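Local coordinates for mitochondrial RNA-binding protein 2 (Trypanosoma brucei, PDB 2GIA) that binds guide RNA as part of a complex with mitochondrial RNA-binding protein 1 and is thought to act as an RNA matchmaker in mitochondrial RNA editing, at residues 90-95 with 160-165; 51-56 with 80-85; 41-46 with 65-70; 99-104 with 114-119. All coordinates share one frame; numbering follows the deposited sequence.

Overall arrangement
From the N terminus, contact 3 opens first, where the chain leaves helix 30-41 and enters strand 45-50, and it closes at 65-70. Contact 2 opens inside that loop at 51-56 but closes beyond it at 80-85, so the two cross while the first four-stranded sheet is built. Contact 1 then opens on that sheet's last strand and closes only at 160-165, on the last strand of the second sheet. Contact 4, nested within this loop, sets helix 101-109 against strand 116-119. Contacts 2 and 4 lie on opposite sides of the chain's centre, their own centres about 33 Å apart. Contacts 3 and 4 touch, Thr69 O resting 3.7 Å from Ala99 CB.

Contact 1. Residues 90-95 with 160-165; sequences ERVVSV and ETFEWT
Val92, Val93 and Val95 meet Phe162 and Trp164 through apolar packing alone, and no hydrogen bond runs between the two strands. The tightest approach is that of Val92 to Phe162, whose side chains cross at about a right angle: CG1 of Val92 lies 3.3 Å from CE2 of Phe162. Val93 serves both aromatic residues with a single methyl. Because its CG1 stands between the backbone N and the carbonyl carbon (chi1 62°), that methyl comes to the edge of the Phe162 ring, 4.1 Å from CD2 of Phe162, while also lying 3.6 Å from NE1 of Trp164. Val95 CG2 meets the edge of the indole, 3.9 Å from Trp164 CZ2. Beta-branched valines suit this place, being at home in a strand and offering short, stiff methyls to broad rings.

The axes of the two short segments approach to 9.1 Å and cross nearly at right angles (93°); each segment lies on an outermost strand, within this chain, of one of the two four-stranded antiparallel sheets of the Whirly-type MRP fold. Val92 and Val93 both face Tyr75 in a classic beta bulge, which sets two consecutive valines facing strand 160-168, where an unbroken strand would turn one away.

The polar contacts lie within each sheet. Trp164 NE1 is hydrogen-bonded to Ser143 OG, which satisfies the indole N-H in its buried setting, and Ser94 OG is bonded to Asp74 OD1.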
# COMPACT_ATOMS: atom_id res chain seq x y z
N GLU D 90 6.16 29.31 -15.34
CA GLU D 90 7.41 29.86 -14.86
C GLU D 90 7.39 29.75 -13.34
O GLU D 90 6.47 30.24 -12.69
CB GLU D 90 7.54 31.34 -15.27
CG GLU D 90 8.87 31.66 -15.95
CD GLU D 90 10.08 31.15 -15.17
OE1 GLU D 90 10.40 31.73 -14.10
OE2 GLU D 90 10.71 30.16 -15.63
N ARG D 91 8.41 29.10 -12.77
CA ARG D 91 8.49 28.88 -11.33
C ARG D 91 8.72 30.20 -10.59
O ARG D 91 9.70 30.90 -10.81
CB ARG D 91 9.62 27.90 -11.05
CG ARG D 91 9.84 27.49 -9.60
CD ARG D 91 10.86 26.34 -9.63
NE ARG D 91 11.74 26.30 -8.47
CZ ARG D 91 12.64 27.23 -8.17
NH1 ARG D 91 12.79 28.30 -8.94
NH2 ARG D 91 13.41 27.08 -7.10
N VAL D 92 7.80 30.51 -9.70
CA VAL D 92 7.84 31.74 -8.93
C VAL D 92 8.47 31.54 -7.57
O VAL D 92 9.25 32.39 -7.09
CB VAL D 92 6.42 32.30 -8.74
CG1 VAL D 92 6.43 33.43 -7.73
CG2 VAL D 92 5.87 32.79 -10.06
N VAL D 93 8.15 30.42 -6.95
CA VAL D 93 8.69 30.15 -5.62
C VAL D 93 8.73 28.66 -5.30
O VAL D 93 7.90 27.89 -5.80
CB VAL D 93 7.85 30.91 -4.56
CG1 VAL D 93 6.41 30.42 -4.57
CG2 VAL D 93 8.48 30.75 -3.20
N SER D 94 9.71 28.25 -4.49
CA SER D 94 9.89 26.86 -4.12
C SER D 94 10.04 26.73 -2.60
O SER D 94 10.89 27.38 -1.98
CB SER D 94 11.10 26.33 -4.88
OG SER D 94 11.55 25.06 -4.45
N VAL D 95 9.17 25.91 -1.99
CA VAL D 95 9.17 25.68 -0.54
C VAL D 95 9.70 24.27 -0.26
O VAL D 95 9.22 23.27 -0.84
CB VAL D 95 7.74 25.75 0.03
CG1 VAL D 95 7.75 25.43 1.53
CG2 VAL D 95 7.13 27.11 -0.25
N GLU D 160 11.01 41.32 -0.20
CA GLU D 160 9.94 40.94 -1.11
C GLU D 160 8.98 39.91 -0.53
O GLU D 160 9.36 39.09 0.29
CB GLU D 160 10.55 40.40 -2.40
CG GLU D 160 11.54 41.36 -3.03
CD GLU D 160 12.39 40.68 -4.08
OE1 GLU D 160 11.82 40.10 -5.03
OE2 GLU D 160 13.63 40.73 -3.95
N THR D 161 7.73 39.97 -0.98
CA THR D 161 6.71 39.07 -0.49
C THR D 161 5.79 38.61 -1.62
O THR D 161 5.48 39.38 -2.53
CB THR D 161 5.87 39.77 0.60
OG1 THR D 161 4.93 38.84 1.15
CG2 THR D 161 5.10 40.93 -0.00
N PHE D 162 5.36 37.35 -1.56
CA PHE D 162 4.46 36.79 -2.57
C PHE D 162 3.45 35.83 -1.91
O PHE D 162 3.84 34.83 -1.31
CB PHE D 162 5.25 36.05 -3.66
CG PHE D 162 4.37 35.39 -4.70
CD1 PHE D 162 3.42 36.13 -5.40
CD2 PHE D 162 4.48 34.03 -4.95
CE1 PHE D 162 2.57 35.52 -6.33
CE2 PHE D 162 3.64 33.41 -5.88
CZ PHE D 162 2.68 34.15 -6.57
N GLU D 163 2.17 36.17 -2.02
CA GLU D 163 1.10 35.36 -1.45
C GLU D 163 0.46 34.46 -2.50
O GLU D 163 0.14 34.90 -3.61
CB GLU D 163 0.04 36.27 -0.85
CG GLU D 163 0.41 36.85 0.50
CD GLU D 163 -0.65 37.81 1.03
OE1 GLU D 163 -1.85 37.57 0.76
OE2 GLU D 163 -0.30 38.79 1.72
N TRP D 164 0.26 33.19 -2.17
CA TRP D 164 -0.33 32.27 -3.13
C TRP D 164 -1.14 31.19 -2.42
O TRP D 164 -0.89 30.90 -1.25
CB TRP D 164 0.77 31.64 -3.99
CG TRP D 164 1.89 30.99 -3.20
CD1 TRP D 164 2.95 31.61 -2.58
CD2 TRP D 164 2.11 29.57 -3.05
NE1 TRP D 164 3.81 30.66 -2.07
CE2 TRP D 164 3.32 29.41 -2.33
CE3 TRP D 164 1.39 28.43 -3.44
CZ2 TRP D 164 3.83 28.14 -2.02
CZ3 TRP D 164 1.90 27.18 -3.13
CH2 TRP D 164 3.11 27.05 -2.42
N THR D 165 -2.11 30.62 -3.13
CA THR D 165 -3.01 29.59 -2.59
C THR D 165 -3.20 28.50 -3.63
O THR D 165 -3.34 28.81 -4.82
CB THR D 165 -4.44 30.15 -2.31
OG1 THR D 165 -4.38 31.21 -1.35
CG2 THR D 165 -5.34 29.07 -1.73

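Contact 2. Residues 51-56 with 80-85; sequences WNDEDI and RMLTEE
Asp53 reaches Leu82 because its CG sits beside the backbone N, trans to the carbonyl carbon (chi1 -64°), swinging the carboxylate across to the backbone of residues 80-85. Leu82 takes the matching first torsion (chi1 -56°), which lays its branched end over the indole of Trp51. The one hydrogen bond across the contact runs from Leu82 N to Asp53 OD1, at 2.6 Å and 161°, with the donor above the carboxylate plane. The same oxygen lies 3.0 Å from Met81 CA, so an aspartate, short and able to accept, suits a place pressed against the other loop's main chain.

Apolar groups flank this bond. Leu82 CD2 stands 3.7 Å from the centre of the five-membered ring of Trp51, almost directly above it, in a CH-pi contact, while CD1 of Leu82 comes to 3.6 Å from CD1 of Trp51. Ile56 and Met81 cross at about a right angle, and Ile56 CD1 packs tightly, 3.5 Å from Met81 CG; the unbranched methionine can follow the shape of the isoleucine.

Within the second loop, an inverse gamma turn centred on Thr83 bends the chain. Gln78 touches Trp51, Asp53 and Ile56, so strand 70-78 also borders the contact. The arrangement joins two connecting loops of an antiparallel sheet, those between strands 45-50 and 60-67 and between 70-78 and 89-97.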
# COMPACT_ATOMS: atom_id res chain seq x y z
N TRP D 51 -4.57 25.62 -14.93
CA TRP D 51 -4.43 26.52 -16.07
C TRP D 51 -5.69 27.36 -16.27
O TRP D 51 -6.80 26.95 -15.92
CB TRP D 51 -4.23 25.72 -17.35
CG TRP D 51 -2.97 24.94 -17.45
CD1 TRP D 51 -2.82 23.73 -18.06
CD2 TRP D 51 -1.67 25.35 -17.04
NE1 TRP D 51 -1.50 23.36 -18.07
CE2 TRP D 51 -0.77 24.33 -17.45
CE3 TRP D 51 -1.17 26.47 -16.38
CZ2 TRP D 51 0.61 24.41 -17.20
CZ3 TRP D 51 0.20 26.54 -16.13
CH2 TRP D 51 1.07 25.51 -16.55
N ASN D 52 -5.51 28.53 -16.86
CA ASN D 52 -6.62 29.41 -17.15
C ASN D 52 -6.22 30.35 -18.27
O ASN D 52 -5.64 31.39 -18.00
CB ASN D 52 -7.00 30.22 -15.91
CG ASN D 52 -8.18 31.14 -16.16
OD1 ASN D 52 -9.24 30.70 -16.60
ND2 ASN D 52 -8.00 32.42 -15.89
N ASP D 53 -6.49 29.96 -19.51
CA ASP D 53 -6.15 30.81 -20.66
C ASP D 53 -7.05 32.03 -20.61
O ASP D 53 -6.60 33.16 -20.84
CB ASP D 53 -6.37 30.08 -21.99
CG ASP D 53 -5.47 28.87 -22.16
OD1 ASP D 53 -4.27 28.93 -21.79
OD2 ASP D 53 -5.97 27.86 -22.69
N GLU D 54 -8.33 31.80 -20.31
CA GLU D 54 -9.31 32.87 -20.22
C GLU D 54 -8.64 34.06 -19.53
O GLU D 54 -8.79 35.20 -19.95
CB GLU D 54 -10.54 32.40 -19.43
CG GLU D 54 -11.72 33.34 -19.54
CD GLU D 54 -12.23 33.45 -20.97
OE1 GLU D 54 -12.68 32.42 -21.51
OE2 GLU D 54 -12.17 34.56 -21.55
N ASP D 55 -7.87 33.75 -18.49
CA ASP D 55 -7.17 34.77 -17.71
C ASP D 55 -5.84 34.20 -17.18
O ASP D 55 -5.78 33.68 -16.07
CB ASP D 55 -8.08 35.19 -16.55
CG ASP D 55 -7.60 36.45 -15.87
OD1 ASP D 55 -6.41 36.79 -16.01
OD2 ASP D 55 -8.43 37.08 -15.18
N ILE D 56 -4.79 34.30 -18.00
CA ILE D 56 -3.45 33.81 -17.68
C ILE D 56 -2.92 34.21 -16.30
O ILE D 56 -2.12 33.49 -15.70
CB ILE D 56 -2.42 34.31 -18.71
CG1 ILE D 56 -2.96 34.12 -20.12
CG2 ILE D 56 -1.13 33.55 -18.56
CD1 ILE D 56 -2.16 34.86 -21.20
N ARG D 80 2.13 31.66 -20.74
CA ARG D 80 1.35 32.04 -21.90
C ARG D 80 0.18 31.07 -22.02
O ARG D 80 0.19 30.01 -21.39
CB ARG D 80 2.20 31.97 -23.17
CG ARG D 80 2.83 30.61 -23.43
CD ARG D 80 4.28 30.58 -22.99
NE ARG D 80 5.17 31.22 -23.96
CZ ARG D 80 6.48 31.37 -23.77
NH1 ARG D 80 7.05 30.93 -22.66
NH2 ARG D 80 7.22 31.95 -24.71
N MET D 81 -0.82 31.42 -22.82
CA MET D 81 -1.98 30.54 -22.99
C MET D 81 -1.52 29.22 -23.59
O MET D 81 -0.49 29.17 -24.26
CB MET D 81 -3.03 31.23 -23.86
CG MET D 81 -3.67 32.43 -23.16
SD MET D 81 -4.82 33.43 -24.13
CE MET D 81 -3.70 34.70 -24.77
N LEU D 82 -2.28 28.16 -23.34
CA LEU D 82 -1.91 26.84 -23.84
C LEU D 82 -1.84 26.76 -25.37
O LEU D 82 -1.21 25.86 -25.93
CB LEU D 82 -2.90 25.80 -23.31
CG LEU D 82 -3.03 25.74 -21.79
CD1 LEU D 82 -3.96 24.60 -21.41
CD2 LEU D 82 -1.66 25.56 -21.14
N THR D 83 -2.47 27.73 -26.02
CA THR D 83 -2.50 27.79 -27.48
C THR D 83 -1.35 28.64 -28.03
O THR D 83 -1.59 29.66 -28.68
CB THR D 83 -3.82 28.39 -27.97
OG1 THR D 83 -4.00 29.69 -27.37
CG2 THR D 83 -4.99 27.50 -27.59
N GLU D 84 -0.12 28.21 -27.76
CA GLU D 84 1.06 28.91 -28.26
C GLU D 84 2.36 28.27 -27.79
O GLU D 84 2.38 27.49 -26.85
CB GLU D 84 1.05 30.40 -27.88
CG GLU D 84 1.04 30.72 -26.40
CD GLU D 84 1.14 32.23 -26.14
OE1 GLU D 84 2.20 32.82 -26.46
OE2 GLU D 84 0.17 32.82 -25.61
N GLU D 85 3.43 28.60 -28.50
CA GLU D 85 4.76 28.08 -28.20
C GLU D 85 5.28 28.60 -26.86
O GLU D 85 4.66 29.47 -26.23
CB GLU D 85 5.73 28.46 -29.33
CG GLU D 85 5.44 29.83 -29.99
CD GLU D 85 5.49 31.02 -29.03
OE1 GLU D 85 6.56 31.27 -28.42
OE2 GLU D 85 4.45 31.72 -28.89

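Contact 3. Residues 41-46 with 65-70; sequences QLPPAF and LHRDTF
Pro43 gives up the most surface here, lying alongside Leu65 with both side chains pointing the same way. Its CB is 3.9 Å from CD1 of Leu65 and 3.5 Å from the carbonyl O of His66, so the ring rests partly on a methyl and partly on main chain. A proline fits the approach to a strand: its rigid backbone keeps the chain extended, and it has no N-H that would need a partner.

Leu65 forms an antiparallel, non-hydrogen-bonded pair with Ala45, their CB atoms 3.7 Å apart. The small methyl of Ala45 allows the strands to draw close, with 4.1 Å between the CA atoms of Ala45 and Leu65. This is the open end of the beta hairpin of strands 45-50 and 60-67, beyond which a type I' turn from Arg67 to Phe70 leads into the next strand of the sheet.

His66 contributes chiefly its backbone: His66 N donates to Pro44 O at 2.9 Å. Its CG is trans to the backbone N (chi1 -170°), and the imidazole leads away from Pro44, packing on Tyr153 of the mitochondrial RNA-binding protein 1 chain; Pro44 meets His152 of that chain.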
# COMPACT_ATOMS: atom_id res chain seq x y z
N GLN D 41 15.35 9.22 -13.53
CA GLN D 41 16.33 10.16 -12.97
C GLN D 41 15.71 11.33 -12.19
O GLN D 41 16.21 11.72 -11.13
CB GLN D 41 17.21 10.74 -14.09
CG GLN D 41 18.08 9.74 -14.85
CD GLN D 41 18.70 10.32 -16.13
OE1 GLN D 41 19.27 11.42 -16.14
NE2 GLN D 41 18.60 9.56 -17.23
N LEU D 42 14.63 11.91 -12.72
CA LEU D 42 14.02 13.06 -12.06
C LEU D 42 13.35 12.67 -10.75
O LEU D 42 13.08 11.49 -10.49
CB LEU D 42 13.01 13.74 -13.00
CG LEU D 42 13.52 14.66 -14.14
CD1 LEU D 42 13.64 16.10 -13.66
CD2 LEU D 42 14.88 14.16 -14.65
N PRO D 43 13.10 13.66 -9.90
CA PRO D 43 12.45 13.43 -8.60
C PRO D 43 11.03 12.86 -8.73
O PRO D 43 10.28 13.22 -9.63
CB PRO D 43 12.39 14.83 -8.00
CG PRO D 43 13.62 15.52 -8.60
CD PRO D 43 13.56 15.06 -10.02
N PRO D 44 10.66 11.95 -7.82
CA PRO D 44 9.29 11.40 -7.88
C PRO D 44 8.40 12.65 -7.70
O PRO D 44 8.72 13.53 -6.89
CB PRO D 44 9.23 10.50 -6.65
CG PRO D 44 10.63 9.93 -6.61
CD PRO D 44 11.52 11.17 -6.91
N ALA D 45 7.27 12.72 -8.39
CA ALA D 45 6.46 13.95 -8.29
C ALA D 45 5.08 13.80 -8.92
O ALA D 45 4.79 12.83 -9.61
CB ALA D 45 7.19 15.09 -9.07
N PHE D 46 4.22 14.76 -8.66
CA PHE D 46 2.95 14.82 -9.39
C PHE D 46 2.66 16.31 -9.58
O PHE D 46 3.21 17.14 -8.87
CB PHE D 46 1.77 14.12 -8.70
CG PHE D 46 1.31 14.75 -7.42
CD1 PHE D 46 0.18 15.58 -7.40
CD2 PHE D 46 1.99 14.49 -6.21
CE1 PHE D 46 -0.28 16.14 -6.21
CE2 PHE D 46 1.52 15.05 -5.00
CZ PHE D 46 0.39 15.88 -5.00
N LEU D 65 7.22 17.49 -5.31
CA LEU D 65 8.24 16.47 -5.55
C LEU D 65 8.96 16.01 -4.33
O LEU D 65 8.83 16.60 -3.26
CB LEU D 65 9.26 16.96 -6.57
CG LEU D 65 9.81 18.38 -6.50
CD1 LEU D 65 11.30 18.36 -6.62
CD2 LEU D 65 9.24 19.20 -7.63
N HIS D 66 9.71 14.94 -4.50
CA HIS D 66 10.46 14.40 -3.39
C HIS D 66 11.93 14.39 -3.76
O HIS D 66 12.34 13.74 -4.72
CB HIS D 66 9.97 13.01 -3.05
CG HIS D 66 10.54 12.49 -1.77
ND1 HIS D 66 11.51 11.51 -1.73
CD2 HIS D 66 10.31 12.84 -0.48
CE1 HIS D 66 11.85 11.28 -0.48
NE2 HIS D 66 11.13 12.08 0.30
N ARG D 67 12.75 15.10 -2.99
CA ARG D 67 14.17 15.18 -3.35
C ARG D 67 15.03 15.29 -2.12
O ARG D 67 14.77 16.13 -1.26
CB ARG D 67 14.37 16.40 -4.27
CG ARG D 67 15.82 16.54 -4.84
CD ARG D 67 15.89 17.69 -5.86
NE ARG D 67 15.46 18.92 -5.22
CZ ARG D 67 14.74 19.86 -5.82
NH1 ARG D 67 14.36 19.73 -7.08
NH2 ARG D 67 14.37 20.93 -5.13
N ASP D 68 16.02 14.41 -1.99
CA ASP D 68 16.92 14.45 -0.83
C ASP D 68 16.23 14.50 0.52
O ASP D 68 16.60 15.34 1.35
CB ASP D 68 17.84 15.68 -0.91
CG ASP D 68 18.72 15.66 -2.13
OD1 ASP D 68 19.38 14.63 -2.37
OD2 ASP D 68 18.77 16.69 -2.84
N THR D 69 15.25 13.63 0.74
CA THR D 69 14.48 13.56 1.99
C THR D 69 13.50 14.73 2.24
O THR D 69 12.83 14.80 3.29
CB THR D 69 15.39 13.40 3.26
OG1 THR D 69 15.83 14.69 3.73
CG2 THR D 69 16.59 12.50 2.95
N PHE D 70 13.42 15.66 1.29
CA PHE D 70 12.48 16.77 1.44
C PHE D 70 11.29 16.61 0.50
O PHE D 70 11.45 16.11 -0.61
CB PHE D 70 13.12 18.10 1.03
CG PHE D 70 14.25 18.55 1.91
CD1 PHE D 70 14.02 19.41 2.97
CD2 PHE D 70 15.55 18.11 1.66
CE1 PHE D 70 15.07 19.84 3.79
CE2 PHE D 70 16.63 18.54 2.47
CZ PHE D 70 16.38 19.40 3.54

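Contact 4. Residues 99-104 with 114-119; sequences AVYTAR and EKVEVH
Tyr101 and Arg104, about one helical turn apart, face Val116 and Val118 in the tightly packed part of this contact. Tyr101 swings its CG beside the backbone N, trans to the carbonyl carbon (chi1 -80°), and reaches obliquely over the strand. Val118 crosses it obliquely, with CG2 over one face and CG1 at 3.8 Å from CZ of Tyr101. Tyr101 CE1 also approaches the carbonyl O of Glu117 to 3.4 Å. At the tip of the ring, His119 N, 3.8 Å from Tyr101 OH, is buried by the contact yet has no partner in the model. Beside it, His119 NE2 donates a very short 2.5 Å hydrogen bond to Glu117 OE1, on the strand itself. Nearer the body of the helix, Arg104 uses its aliphatic base: its CB lies 3.6 Å from CG2 of Val116. A long arginine suits this border, since its first carbon can cover a valine while the extended chain carries the guanidinium group away from the strand.

The end at Arg104 and Lys115 is looser and wetter. A water spans the helix and strand backbones there, donating to Arg104 O at 2.8 Å and, less closely, to Lys115 O at 3.3 Å.

Val116 also packs on Phe105 and Val108 of helix 101-109 and on Phe127 of strand 123-129, while Thr102 turns to Leu180 and Leu184 of helix 170-187; helix 101-109 thus lies between strand 116-119, outermost of its sheet within this chain, and the long C-terminal helix.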
# COMPACT_ATOMS: atom_id res chain seq x y z
N ALA D 99 11.51 16.42 6.34
CA ALA D 99 10.82 15.17 6.58
C ALA D 99 9.85 15.17 7.74
O ALA D 99 8.85 14.47 7.69
CB ALA D 99 11.83 14.05 6.75
N VAL D 100 10.12 15.96 8.77
CA VAL D 100 9.23 15.98 9.91
C VAL D 100 7.81 16.45 9.57
O VAL D 100 6.86 16.09 10.27
CB VAL D 100 9.80 16.87 11.06
CG1 VAL D 100 9.91 18.32 10.59
CG2 VAL D 100 8.91 16.77 12.29
N TYR D 101 7.65 17.25 8.51
CA TYR D 101 6.31 17.71 8.15
C TYR D 101 5.44 16.64 7.45
O TYR D 101 4.25 16.81 7.33
CB TYR D 101 6.38 18.90 7.21
CG TYR D 101 6.65 20.21 7.90
CD1 TYR D 101 5.70 20.76 8.77
CD2 TYR D 101 7.86 20.88 7.73
CE1 TYR D 101 5.95 21.94 9.48
CE2 TYR D 101 8.13 22.08 8.44
CZ TYR D 101 7.16 22.59 9.31
OH TYR D 101 7.40 23.74 10.03
N THR D 102 6.03 15.55 6.98
CA THR D 102 5.20 14.59 6.24
C THR D 102 4.03 14.07 7.04
O THR D 102 2.86 14.13 6.58
CB THR D 102 6.06 13.44 5.74
OG1 THR D 102 7.15 14.00 5.00
CG2 THR D 102 5.23 12.48 4.79
N ALA D 103 4.32 13.57 8.23
CA ALA D 103 3.27 13.04 9.08
C ALA D 103 2.26 14.12 9.48
O ALA D 103 1.10 13.80 9.71
CB ALA D 103 3.90 12.37 10.33
N ARG D 104 2.68 15.40 9.58
CA ARG D 104 1.72 16.47 9.96
C ARG D 104 0.75 16.79 8.85
O ARG D 104 -0.41 17.09 9.12
CB ARG D 104 2.45 17.77 10.36
CG ARG D 104 3.24 17.58 11.69
CD ARG D 104 3.96 18.88 12.10
NE ARG D 104 4.71 18.71 13.33
CZ ARG D 104 4.25 18.98 14.56
NH1 ARG D 104 3.01 19.45 14.75
NH2 ARG D 104 5.05 18.80 15.60
N GLU D 114 -6.78 19.37 12.23
CA GLU D 114 -7.51 20.35 11.44
C GLU D 114 -6.58 21.32 10.75
O GLU D 114 -7.01 22.12 9.92
CB GLU D 114 -8.52 21.11 12.32
CG GLU D 114 -9.84 20.35 12.61
CD GLU D 114 -10.53 19.83 11.33
OE1 GLU D 114 -10.17 18.73 10.87
OE2 GLU D 114 -11.43 20.51 10.79
N LYS D 115 -5.30 21.26 11.08
CA LYS D 115 -4.35 22.16 10.46
C LYS D 115 -2.88 21.84 10.68
O LYS D 115 -2.50 21.25 11.68
CB LYS D 115 -4.59 23.61 10.96
CG LYS D 115 -3.42 24.56 10.62
CD LYS D 115 -3.79 26.04 10.82
CE LYS D 115 -3.88 26.45 12.28
NZ LYS D 115 -4.97 25.75 13.01
N VAL D 116 -2.06 22.24 9.71
CA VAL D 116 -0.62 22.09 9.86
C VAL D 116 -0.05 23.43 9.40
O VAL D 116 -0.43 23.94 8.35
CB VAL D 116 0.00 20.94 8.99
CG1 VAL D 116 -0.37 21.08 7.50
CG2 VAL D 116 1.52 20.98 9.12
N GLU D 117 0.84 24.00 10.21
CA GLU D 117 1.49 25.28 9.90
C GLU D 117 2.96 25.10 9.62
O GLU D 117 3.64 24.36 10.32
CB GLU D 117 1.35 26.24 11.08
CG GLU D 117 -0.05 26.77 11.28
CD GLU D 117 -0.09 27.84 12.36
OE1 GLU D 117 0.84 28.67 12.38
OE2 GLU D 117 -1.05 27.85 13.16
N VAL D 118 3.45 25.77 8.59
CA VAL D 118 4.87 25.71 8.25
C VAL D 118 5.38 27.15 8.43
O VAL D 118 4.81 28.08 7.85
CB VAL D 118 5.07 25.31 6.77
CG1 VAL D 118 6.54 25.11 6.48
CG2 VAL D 118 4.24 24.06 6.43
N HIS D 119 6.43 27.33 9.23
CA HIS D 119 7.01 28.65 9.49
C HIS D 119 8.52 28.65 9.27
O HIS D 119 9.24 27.83 9.83
CB HIS D 119 6.76 29.11 10.94
CG HIS D 119 5.32 29.28 11.29
ND1 HIS D 119 4.54 30.30 10.78
CD2 HIS D 119 4.50 28.53 12.07
CE1 HIS D 119 3.31 30.17 11.25
NE2 HIS D 119 3.26 29.11 12.03
O HOH W 1 -1.03 18.31 11.60